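Local coordinates for uncharacterized protein (Streptococcus pneumoniae, PDB 3LFT) that binds L-tryptophan in a cleft between two domains and probably serves as the substrate-binding component of an ABC transporter, at residues A[133-144]-A[187-198]; A[109-117]-A[239-250]. All blocks are in the same frame, centred on the assembly; numbering follows the deposited sequence.

Contact 1: residues A[133-144]-A[187-198]; sequences VKTIGALYSSSE and VDAIWVPIDNTI. With TRP (tryptophan), chain C.
Between G137 and W191 runs the parallel pairing that joins two neighbouring strands, 135-141 and 189-192, of a four-stranded sheet. G137 N bonds to A189 O at 2.8 Å, W191 N returns to G137 O, and L139 N closes the series on W191 O, with CA-H...O contacts in between.

Carboxylates take over where the strand pairing stops. At the start of the strands, OD2 of D188 accepts from K134 N and from T135 N, which approach its plane from opposite faces. At the other end D195 OD2 takes S141 N at 2.8 Å and also S147, while D195 OD1 receives I198 N, an N-cap bond to the helix that starts at N196. E144 answers from across the contact. Its OE2 turns a syn lone pair to T197 N and an anti one to T197 OG1, 2.6 Å away; its OE1 uses a syn lone pair for N196 N and is met from above the carboxylate plane by N196 ND2, 3.0 Å off. That same ND2 binds the ligand's carboxylate oxygen O at 2.9 Å.

Apolar packing fills both faces of the sheet. A138 CB lies in the plane of the W191 ring at its edge, 3.6 Å from CE3, while F154 stacks on this indole and Q122 binds its NE1. With CG anti to the backbone N (chi1 176°), L139 reaches over to I198, CG to CD1 3.8 Å.

E144 OE2 and D195 OD1 stand only 3.5 Å apart, a closeness whose repulsion the surrounding N-H donors and the helix start probably offset. By fixing N196 from both backbone and amide, E144 acts as a second-shell residue for tryptophan recognition.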
loop_
_atom_site.group_PDB
_atom_site.type_symbol
_atom_site.label_atom_id
_atom_site.label_comp_id
_atom_site.label_asym_id
_atom_site.label_seq_id
_atom_site.Cartn_x
_atom_site.Cartn_y
_atom_site.Cartn_z
ATOM N N VAL A 133 1.508 0.188 -25.736
ATOM C CA VAL A 133 2.326 0.904 -24.756
ATOM C C VAL A 133 3.784 0.451 -24.826
ATOM O O VAL A 133 4.076 -0.738 -24.690
ATOM C CB VAL A 133 1.757 0.695 -23.346
ATOM C CG1 VAL A 133 2.784 1.041 -22.253
ATOM C CG2 VAL A 133 0.491 1.519 -23.177
ATOM N N LYS A 134 4.687 1.405 -25.049
ATOM C CA LYS A 134 6.124 1.132 -25.153
ATOM C C LYS A 134 6.928 1.670 -23.964
ATOM O O LYS A 134 7.852 1.019 -23.458
ATOM C CB LYS A 134 6.668 1.717 -26.459
ATOM C CG LYS A 134 6.013 1.135 -27.709
ATOM C CD LYS A 134 6.449 1.888 -28.951
ATOM C CE LYS A 134 5.738 1.381 -30.189
ATOM N NZ LYS A 134 6.132 2.183 -31.371
ATOM N N THR A 135 6.557 2.865 -23.518
ATOM C CA THR A 135 7.240 3.540 -22.419
ATOM C C THR A 135 6.254 3.783 -21.282
ATOM O O THR A 135 5.146 4.276 -21.497
ATOM C CB THR A 135 7.880 4.879 -22.870
ATOM O OG1 THR A 135 8.697 4.658 -24.029
ATOM C CG2 THR A 135 8.735 5.498 -21.748
ATOM N N ILE A 136 6.676 3.431 -20.078
ATOM C CA ILE A 136 5.878 3.630 -18.878
ATOM C C ILE A 136 6.521 4.694 -17.998
ATOM O O ILE A 136 7.732 4.671 -17.784
ATOM C CB ILE A 136 5.813 2.320 -18.072
ATOM C CG1 ILE A 136 5.100 1.244 -18.891
ATOM C CG2 ILE A 136 5.101 2.538 -16.749
ATOM C CD1 ILE A 136 5.317 -0.162 -18.400
ATOM N N GLY A 137 5.717 5.608 -17.472
ATOM C CA GLY A 137 6.198 6.553 -16.462
ATOM C C GLY A 137 5.787 6.054 -15.086
ATOM O O GLY A 137 4.596 5.864 -14.826
ATOM N N ALA A 138 6.762 5.845 -14.207
ATOM C CA ALA A 138 6.517 5.431 -12.829
ATOM C C ALA A 138 6.377 6.694 -11.980
ATOM O O ALA A 138 7.348 7.427 -11.828
ATOM C CB ALA A 138 7.685 4.550 -12.320
ATOM N N LEU A 139 5.173 6.960 -11.474
ATOM C CA LEU A 139 4.892 8.111 -10.600
ATOM C C LEU A 139 4.827 7.623 -9.156
ATOM O O LEU A 139 4.024 6.759 -8.834
ATOM C CB LEU A 139 3.566 8.741 -11.017
ATOM C CG LEU A 139 3.067 9.900 -10.151
ATOM C CD1 LEU A 139 3.991 11.103 -10.282
ATOM C CD2 LEU A 139 1.652 10.263 -10.541
ATOM N N TYR A 140 5.653 8.193 -8.290
ATOM C CA TYR A 140 5.767 7.705 -6.911
ATOM C C TYR A 140 6.473 8.743 -6.078
ATOM O O TYR A 140 7.028 9.723 -6.607
ATOM C CB TYR A 140 6.560 6.399 -6.860
ATOM C CG TYR A 140 8.033 6.488 -7.204
ATOM C CD1 TYR A 140 9.005 6.357 -6.200
ATOM C CD2 TYR A 140 8.467 6.670 -8.521
ATOM C CE1 TYR A 140 10.360 6.408 -6.496
ATOM C CE2 TYR A 140 9.826 6.729 -8.817
ATOM C CZ TYR A 140 10.759 6.575 -7.802
ATOM O OH TYR A 140 12.112 6.630 -8.108
ATOM N N SER A 141 6.485 8.519 -4.771
ATOM C CA SER A 141 7.148 9.472 -3.886
ATOM C C SER A 141 8.572 9.058 -3.533
ATOM O O SER A 141 8.831 7.888 -3.218
ATOM C CB SER A 141 6.307 9.644 -2.640
ATOM O OG SER A 141 6.955 10.581 -1.801
ATOM N N SER A 142 9.488 10.025 -3.570
ATOM C CA SER A 142 10.836 9.837 -3.034
ATOM C C SER A 142 10.812 9.753 -1.483
ATOM O O SER A 142 11.826 9.422 -0.866
ATOM C CB SER A 142 11.759 10.955 -3.530
ATOM O OG SER A 142 11.201 12.233 -3.246
ATOM N N SER A 143 9.671 10.045 -0.853
ATOM C CA SER A 143 9.563 9.960 0.621
ATOM C C SER A 143 9.285 8.542 1.130
ATOM O O SER A 143 9.354 8.299 2.321
ATOM C CB SER A 143 8.518 10.954 1.182
ATOM O OG SER A 143 7.183 10.601 0.773
ATOM N N GLU A 144 8.977 7.605 0.244
ATOM C CA GLU A 144 8.448 6.308 0.692
ATOM C C GLU A 144 9.365 5.139 0.400
ATOM O O GLU A 144 9.555 4.776 -0.763
ATOM C CB GLU A 144 7.086 6.104 0.065
ATOM C CG GLU A 144 6.120 7.121 0.617
ATOM C CD GLU A 144 4.674 6.806 0.357
ATOM O OE1 GLU A 144 4.258 5.628 0.370
ATOM O OE2 GLU A 144 3.928 7.787 0.141
ATOM N N VAL A 187 5.626 9.649 -22.023
ATOM C CA VAL A 187 5.339 8.226 -21.821
ATOM C C VAL A 187 3.984 7.835 -22.379
ATOM O O VAL A 187 3.126 8.695 -22.615
ATOM C CB VAL A 187 5.429 7.808 -20.325
ATOM C CG1 VAL A 187 6.766 8.224 -19.730
ATOM C CG2 VAL A 187 4.265 8.391 -19.510
ATOM N N ASP A 188 3.804 6.527 -22.575
ATOM C CA ASP A 188 2.560 5.997 -23.119
ATOM C C ASP A 188 1.554 5.610 -22.056
ATOM O O ASP A 188 0.366 5.507 -22.336
ATOM C CB ASP A 188 2.849 4.780 -23.990
ATOM C CG ASP A 188 3.778 5.098 -25.141
ATOM O OD1 ASP A 188 3.618 6.178 -25.753
ATOM O OD2 ASP A 188 4.669 4.265 -25.405
ATOM N N ALA A 189 2.040 5.373 -20.840
ATOM C CA ALA A 189 1.189 4.934 -19.747
ATOM C C ALA A 189 1.824 5.360 -18.450
ATOM O O ALA A 189 3.053 5.512 -18.381
ATOM C CB ALA A 189 1.027 3.401 -19.767
ATOM N N ILE A 190 0.985 5.565 -17.446
ATOM C CA ILE A 190 1.435 5.914 -16.094
ATOM C C ILE A 190 1.237 4.696 -15.215
ATOM O O ILE A 190 0.164 4.103 -15.242
ATOM C CB ILE A 190 0.632 7.107 -15.516
ATOM C CG1 ILE A 190 0.818 8.366 -16.372
ATOM C CG2 ILE A 190 1.026 7.375 -14.046
ATOM C CD1 ILE A 190 -0.234 9.429 -16.098
ATOM N N TRP A 191 2.267 4.324 -14.463
ATOM C CA TRP A 191 2.186 3.272 -13.453
ATOM C C TRP A 191 2.472 3.855 -12.080
ATOM O O TRP A 191 3.367 4.690 -11.917
ATOM C CB TRP A 191 3.155 2.132 -13.777
ATOM C CG TRP A 191 3.289 1.094 -12.711
ATOM C CD1 TRP A 191 2.436 0.062 -12.459
ATOM C CD2 TRP A 191 4.337 1.010 -11.748
ATOM N NE1 TRP A 191 2.897 -0.674 -11.375
ATOM C CE2 TRP A 191 4.079 -0.119 -10.944
ATOM C CE3 TRP A 191 5.508 1.750 -11.522
ATOM C CZ2 TRP A 191 4.928 -0.503 -9.894
ATOM C CZ3 TRP A 191 6.353 1.368 -10.465
ATOM C CH2 TRP A 191 6.063 0.244 -9.680
ATOM N N VAL A 192 1.670 3.450 -11.098
ATOM C CA VAL A 192 1.828 3.929 -9.717
ATOM C C VAL A 192 1.983 2.720 -8.820
ATOM O O VAL A 192 1.126 1.831 -8.848
ATOM C CB VAL A 192 0.602 4.728 -9.230
ATOM C CG1 VAL A 192 0.841 5.262 -7.815
ATOM C CG2 VAL A 192 0.309 5.893 -10.172
ATOM N N PRO A 193 3.064 2.638 -8.031
ATOM C CA PRO A 193 3.212 1.541 -7.076
ATOM C C PRO A 193 2.243 1.688 -5.902
ATOM O O PRO A 193 1.389 2.602 -5.881
ATOM C CB PRO A 193 4.678 1.642 -6.633
ATOM C CG PRO A 193 5.058 3.050 -6.866
ATOM C CD PRO A 193 4.210 3.564 -8.008
ATOM N N ILE A 194 2.366 0.785 -4.934
ATOM C CA ILE A 194 1.602 0.876 -3.687
ATOM C C ILE A 194 2.249 2.023 -2.880
ATOM O O ILE A 194 3.183 1.793 -2.102
ATOM C CB ILE A 194 1.584 -0.470 -2.920
ATOM C CG1 ILE A 194 1.131 -1.630 -3.811
ATOM C CG2 ILE A 194 0.668 -0.366 -1.718
ATOM C CD1 ILE A 194 1.348 -2.990 -3.139
ATOM N N ASP A 195 1.768 3.236 -3.129
ATOM C CA ASP A 195 2.443 4.466 -2.725
ATOM C C ASP A 195 1.417 5.343 -2.016
ATOM O O ASP A 195 0.388 5.710 -2.596
ATOM C CB ASP A 195 3.001 5.161 -3.974
ATOM C CG ASP A 195 3.765 6.421 -3.647
ATOM O OD1 ASP A 195 3.135 7.426 -3.249
ATOM O OD2 ASP A 195 5.019 6.394 -3.759
ATOM N N ASN A 196 1.675 5.684 -0.756
ATOM C CA ASN A 196 0.697 6.441 0.032
ATOM C C ASN A 196 0.519 7.878 -0.445
ATOM O O ASN A 196 -0.584 8.423 -0.374
ATOM C CB ASN A 196 1.106 6.465 1.500
ATOM C CG ASN A 196 1.112 5.089 2.100
ATOM O OD1 ASN A 196 0.055 4.533 2.387
ATOM N ND2 ASN A 196 2.298 4.523 2.301
ATOM N N THR A 197 1.606 8.503 -0.886
ATOM C CA THR A 197 1.568 9.894 -1.366
ATOM C C THR A 197 0.653 9.995 -2.588
ATOM O O THR A 197 -0.280 10.805 -2.614
ATOM C CB THR A 197 3.004 10.420 -1.681
ATOM O OG1 THR A 197 3.821 10.269 -0.503
ATOM C CG2 THR A 197 2.996 11.884 -2.132
ATOM N N ILE A 198 0.904 9.150 -3.588
ATOM C CA ILE A 198 0.102 9.225 -4.806
ATOM C C ILE A 198 -1.313 8.743 -4.489
ATOM O O ILE A 198 -2.280 9.299 -5.009
ATOM C CB ILE A 198 0.731 8.434 -5.972
ATOM C CG1 ILE A 198 2.192 8.853 -6.184
ATOM C CG2 ILE A 198 -0.080 8.598 -7.262
ATOM C CD1 ILE A 198 2.442 10.349 -6.475
HETATM N N TRP C . 1.784 -1.033 1.630
HETATM C CA TRP C . 1.862 0.450 1.780
HETATM C C TRP C . 3.086 0.821 2.553
HETATM O O TRP C . 3.159 1.920 3.110
HETATM C CB TRP C . 0.583 0.972 2.454
HETATM C CG TRP C . -0.642 0.665 1.630
HETATM C CD1 TRP C . -1.560 -0.369 1.817
HETATM C CD2 TRP C . -1.084 1.392 0.434
HETATM N NE1 TRP C . -2.521 -0.315 0.835
HETATM C CE2 TRP C . -2.287 0.686 -0.015
HETATM C CE3 TRP C . -0.568 2.471 -0.245
HETATM C CZ2 TRP C . -2.928 1.148 -1.150
HETATM C CZ3 TRP C . -1.234 2.905 -1.387
HETATM C CH2 TRP C . -2.402 2.244 -1.816
HETATM O OXT TRP C . 4.022 0.013 2.627
#

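Contact 2: residues A[109-117]-A[239-250]; sequences NVTGVSDHN and LGVATGKMIVQV. With TRP (tryptophan), chain C.
Strand 110-115 runs nearly antiparallel to the helix segment 239-250, at 167° between their directions and 7.7 Å between axes, closest at V113 and T243, with no hydrogen bond joining the two. This is the packing of a helix on a parallel sheet, as in the α/β domains of periplasmic binding proteins.

V113 carries the interface. Holding CG1 anti to its own backbone N (chi1 169°), it spreads its two methyls over the helix: CG1 meets L239 CD2 at 3.6 Å, whereas CG2 settles among A242, T243 and M246, lying 3.4 Å from T243 OG1 and 3.7 Å from M246 SE. The threonine hydroxyl can present itself to a methyl because its proton is spent within the helix, on L239 O at 2.8 Å; T243 N reaches this carbonyl from the opposite face of its plane.

Toward the start of the strand, M246, a selenomethionine, bends at chi3 (76°) and lays its selenium 3.4 Å from G112 O, with CE beside T111 OG1. That hydroxyl has its polar partner in T259 O. Strand 262-264 also flanks the helix, its N262 and F264 touching A242.

At the strand's other end both methyls of L239 lie against D115 CB, CD1 at 3.8 Å. The D115 carboxylate looks into the pocket, where OD2 accepts the ligand's amino nitrogen N at 2.7 Å.

Chemically, the contact is an apolar seam whose threonine hydroxyls are bonded elsewhere, T243 within the helix and T111 to T259. It passes from plain core packing at M246 to ligand binding at D115, whose hydrocarbon part rests on the helix while its carboxylate probably balances the charge of the tryptophan ammonium group.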
loop_
_atom_site.group_PDB
_atom_site.type_symbol
_atom_site.label_atom_id
_atom_site.label_comp_id
_atom_site.label_asym_id
_atom_site.label_seq_id
_atom_site.Cartn_x
_atom_site.Cartn_y
_atom_site.Cartn_z
ATOM N N ASN A 109 11.377 -5.886 18.080
ATOM C CA ASN A 109 10.027 -5.694 18.596
ATOM C C ASN A 109 8.947 -5.510 17.520
ATOM O O ASN A 109 7.805 -5.213 17.833
ATOM C CB ASN A 109 9.999 -4.526 19.582
ATOM C CG ASN A 109 10.347 -3.192 18.939
ATOM O OD1 ASN A 109 11.314 -3.075 18.183
ATOM N ND2 ASN A 109 9.601 -2.156 19.310
ATOM N N VAL A 110 9.300 -5.735 16.253
ATOM C CA VAL A 110 8.400 -5.476 15.128
ATOM C C VAL A 110 8.043 -6.762 14.375
ATOM O O VAL A 110 8.916 -7.527 14.004
ATOM C CB VAL A 110 9.041 -4.493 14.112
ATOM C CG1 VAL A 110 8.063 -4.170 12.996
ATOM C CG2 VAL A 110 9.540 -3.203 14.793
ATOM N N THR A 111 6.760 -6.983 14.128
ATOM C CA THR A 111 6.313 -8.029 13.188
ATOM C C THR A 111 5.054 -7.522 12.503
ATOM O O THR A 111 4.667 -6.377 12.734
ATOM C CB THR A 111 6.118 -9.384 13.902
ATOM O OG1 THR A 111 5.863 -10.370 12.898
ATOM C CG2 THR A 111 4.976 -9.359 14.883
ATOM N N GLY A 112 4.430 -8.351 11.669
ATOM C CA GLY A 112 3.118 -7.965 11.112
ATOM C C GLY A 112 2.882 -8.459 9.710
ATOM O O GLY A 112 3.383 -9.510 9.324
ATOM N N VAL A 113 2.128 -7.652 8.952
ATOM C CA VAL A 113 1.589 -8.040 7.643
ATOM C C VAL A 113 2.178 -7.161 6.548
ATOM O O VAL A 113 2.241 -5.936 6.691
ATOM C CB VAL A 113 0.035 -7.893 7.668
ATOM C CG1 VAL A 113 -0.544 -8.015 6.252
ATOM C CG2 VAL A 113 -0.570 -8.948 8.595
ATOM N N SER A 114 2.578 -7.822 5.457
ATOM C CA SER A 114 3.249 -7.160 4.345
ATOM C C SER A 114 2.517 -7.414 3.039
ATOM O O SER A 114 2.162 -8.572 2.747
ATOM C CB SER A 114 4.678 -7.709 4.235
ATOM O OG SER A 114 5.313 -7.282 3.036
ATOM N N ASP A 115 2.258 -6.340 2.274
ATOM C CA ASP A 115 1.630 -6.428 0.951
ATOM C C ASP A 115 2.672 -6.206 -0.141
ATOM O O ASP A 115 3.017 -5.067 -0.496
ATOM C CB ASP A 115 0.458 -5.419 0.851
ATOM C CG ASP A 115 0.825 -3.987 1.240
ATOM O OD1 ASP A 115 1.656 -3.779 2.150
ATOM O OD2 ASP A 115 0.186 -3.043 0.675
ATOM N N HIS A 116 3.208 -7.311 -0.663
ATOM C CA HIS A 116 4.183 -7.281 -1.744
ATOM C C HIS A 116 3.500 -6.950 -3.074
ATOM O O HIS A 116 2.491 -7.559 -3.436
ATOM C CB HIS A 116 4.861 -8.655 -1.836
ATOM C CG HIS A 116 5.861 -8.750 -2.943
ATOM N ND1 HIS A 116 5.587 -9.352 -4.154
ATOM C CD2 HIS A 116 7.128 -8.285 -3.031
ATOM C CE1 HIS A 116 6.647 -9.250 -4.941
ATOM N NE2 HIS A 116 7.590 -8.609 -4.285
ATOM N N ASN A 117 4.036 -5.992 -3.813
ATOM C CA ASN A 117 3.428 -5.625 -5.092
ATOM C C ASN A 117 3.672 -6.644 -6.198
ATOM O O ASN A 117 4.820 -7.004 -6.452
ATOM C CB ASN A 117 3.945 -4.268 -5.565
ATOM C CG ASN A 117 3.163 -3.760 -6.770
ATOM O OD1 ASN A 117 1.914 -3.645 -6.686
ATOM N ND2 ASN A 117 3.840 -3.477 -7.882
ATOM N N LEU A 239 -5.883 -7.942 4.276
ATOM C CA LEU A 239 -4.688 -7.434 4.967
ATOM C C LEU A 239 -5.023 -6.982 6.366
ATOM O O LEU A 239 -4.294 -7.274 7.332
ATOM C CB LEU A 239 -4.036 -6.280 4.206
ATOM C CG LEU A 239 -3.408 -6.633 2.852
ATOM C CD1 LEU A 239 -3.088 -5.350 2.101
ATOM C CD2 LEU A 239 -2.172 -7.512 3.042
ATOM N N GLY A 240 -6.139 -6.274 6.502
ATOM C CA GLY A 240 -6.511 -5.772 7.825
ATOM C C GLY A 240 -6.917 -6.893 8.765
ATOM O O GLY A 240 -6.510 -6.909 9.931
ATOM N N VAL A 241 -7.726 -7.840 8.291
ATOM C CA VAL A 241 -8.114 -8.965 9.158
ATOM C C VAL A 241 -6.892 -9.741 9.627
ATOM O O VAL A 241 -6.773 -10.083 10.811
ATOM C CB VAL A 241 -9.113 -9.908 8.445
ATOM C CG1 VAL A 241 -9.419 -11.150 9.288
ATOM C CG2 VAL A 241 -10.401 -9.159 8.151
ATOM N N ALA A 242 -5.952 -9.984 8.721
ATOM C CA ALA A 242 -4.751 -10.730 9.086
ATOM C C ALA A 242 -3.928 -9.961 10.116
ATOM O O ALA A 242 -3.353 -10.549 11.032
ATOM C CB ALA A 242 -3.911 -11.023 7.839
ATOM N N THR A 243 -3.905 -8.631 9.991
ATOM C CA THR A 243 -3.228 -7.805 10.975
ATOM C C THR A 243 -3.943 -7.927 12.322
ATOM O O THR A 243 -3.293 -8.070 13.364
ATOM C CB THR A 243 -3.201 -6.338 10.544
ATOM O OG1 THR A 243 -2.526 -6.198 9.287
ATOM C CG2 THR A 243 -2.492 -5.477 11.577
ATOM N N GLY A 244 -5.277 -7.866 12.309
ATOM C CA GLY A 244 -6.045 -8.050 13.556
ATOM C C GLY A 244 -5.693 -9.344 14.261
ATOM O O GLY A 244 -5.515 -9.381 15.493
ATOM N N LYS A 245 -5.630 -10.424 13.502
ATOM C CA LYS A 245 -5.281 -11.697 14.097
ATOM C C LYS A 245 -3.885 -11.743 14.667
ATOM O O LYS A 245 -3.681 -12.354 15.719
ATOM C CB LYS A 245 -5.531 -12.823 13.112
ATOM C CG LYS A 245 -7.032 -12.993 12.922
ATOM C CD LYS A 245 -7.415 -14.063 11.936
ATOM C CE LYS A 245 -8.933 -14.133 11.825
ATOM N NZ LYS A 245 -9.587 -14.584 13.084
HETATM N N MSE A 246 -2.915 -11.087 14.031
HETATM C CA MSE A 246 -1.549 -11.018 14.586
HETATM C C MSE A 246 -1.505 -10.145 15.834
HETATM O O MSE A 246 -0.767 -10.477 16.763
HETATM C CB MSE A 246 -0.539 -10.530 13.543
HETATM C CG MSE A 246 -0.417 -11.517 12.388
HETATM SE SE MSE A 246 1.024 -11.072 11.188
HETATM C CE MSE A 246 2.500 -11.666 12.298
ATOM N N ILE A 247 -2.300 -9.077 15.889
ATOM C CA ILE A 247 -2.370 -8.280 17.107
ATOM C C ILE A 247 -2.811 -9.183 18.258
ATOM O O ILE A 247 -2.232 -9.122 19.347
ATOM C CB ILE A 247 -3.370 -7.134 16.923
ATOM C CG1 ILE A 247 -2.806 -6.091 15.953
ATOM C CG2 ILE A 247 -3.686 -6.478 18.258
ATOM C CD1 ILE A 247 -3.869 -5.108 15.449
ATOM N N VAL A 248 -3.831 -10.008 18.032
ATOM C CA VAL A 248 -4.316 -10.891 19.081
ATOM C C VAL A 248 -3.236 -11.888 19.482
ATOM O O VAL A 248 -3.046 -12.152 20.681
ATOM C CB VAL A 248 -5.609 -11.594 18.639
ATOM C CG1 VAL A 248 -6.006 -12.704 19.611
ATOM C CG2 VAL A 248 -6.730 -10.555 18.516
ATOM N N GLN A 249 -2.527 -12.455 18.502
ATOM C CA GLN A 249 -1.453 -13.388 18.827
ATOM C C GLN A 249 -0.438 -12.747 19.784
ATOM O O GLN A 249 0.048 -13.407 20.723
ATOM C CB GLN A 249 -0.715 -13.804 17.562
ATOM C CG GLN A 249 -1.270 -14.907 16.743
ATOM C CD GLN A 249 -0.257 -15.259 15.669
ATOM O OE1 GLN A 249 0.686 -16.042 15.889
ATOM N NE2 GLN A 249 -0.401 -14.627 14.526
ATOM N N VAL A 250 -0.094 -11.486 19.533
ATOM C CA VAL A 250 0.882 -10.779 20.347
ATOM C C VAL A 250 0.302 -10.416 21.710
ATOM O O VAL A 250 0.975 -10.591 22.726
ATOM C CB VAL A 250 1.526 -9.583 19.588
ATOM C CG1 VAL A 250 2.466 -8.796 20.516
ATOM C CG2 VAL A 250 2.290 -10.090 18.361
HETATM N N TRP C . 1.784 -1.033 1.630
HETATM C CA TRP C . 1.862 0.450 1.780
HETATM C C TRP C . 3.086 0.821 2.553
HETATM O O TRP C . 3.159 1.920 3.110
HETATM C CB TRP C . 0.583 0.972 2.454
HETATM C CG TRP C . -0.642 0.665 1.630
HETATM C CD1 TRP C . -1.560 -0.369 1.817
HETATM C CD2 TRP C . -1.084 1.392 0.434
HETATM N NE1 TRP C . -2.521 -0.315 0.835
HETATM C CE2 TRP C . -2.287 0.686 -0.015
HETATM C CE3 TRP C . -0.568 2.471 -0.245
HETATM C CZ2 TRP C . -2.928 1.148 -1.150
HETATM C CZ3 TRP C . -1.234 2.905 -1.387
HETATM C CH2 TRP C . -2.402 2.244 -1.816
HETATM O OXT TRP C . 4.022 0.013 2.627
#

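I194 meets D115 and N117 where contacts 1 and 2 touch, its CG2 lying 3.6 Å from D115 OD2 and its CG1 the same distance from N117 OD1. The two contacts stand for one domain each, in the two-domain plan by which binding proteins close on a ligand. Their centres are about 26 Å apart, on opposite sides of the chain's centre, yet both reach tryptophan: contact 1 holds its carboxylate and contact 2 its amino group. T71, A90, T92 and Q236 add further hydrogen bonds. I194 CG2 also packs on the ligand's indole, 3.3 Å from its CD2, so one branched side chain links both contacts and the bound amino acid.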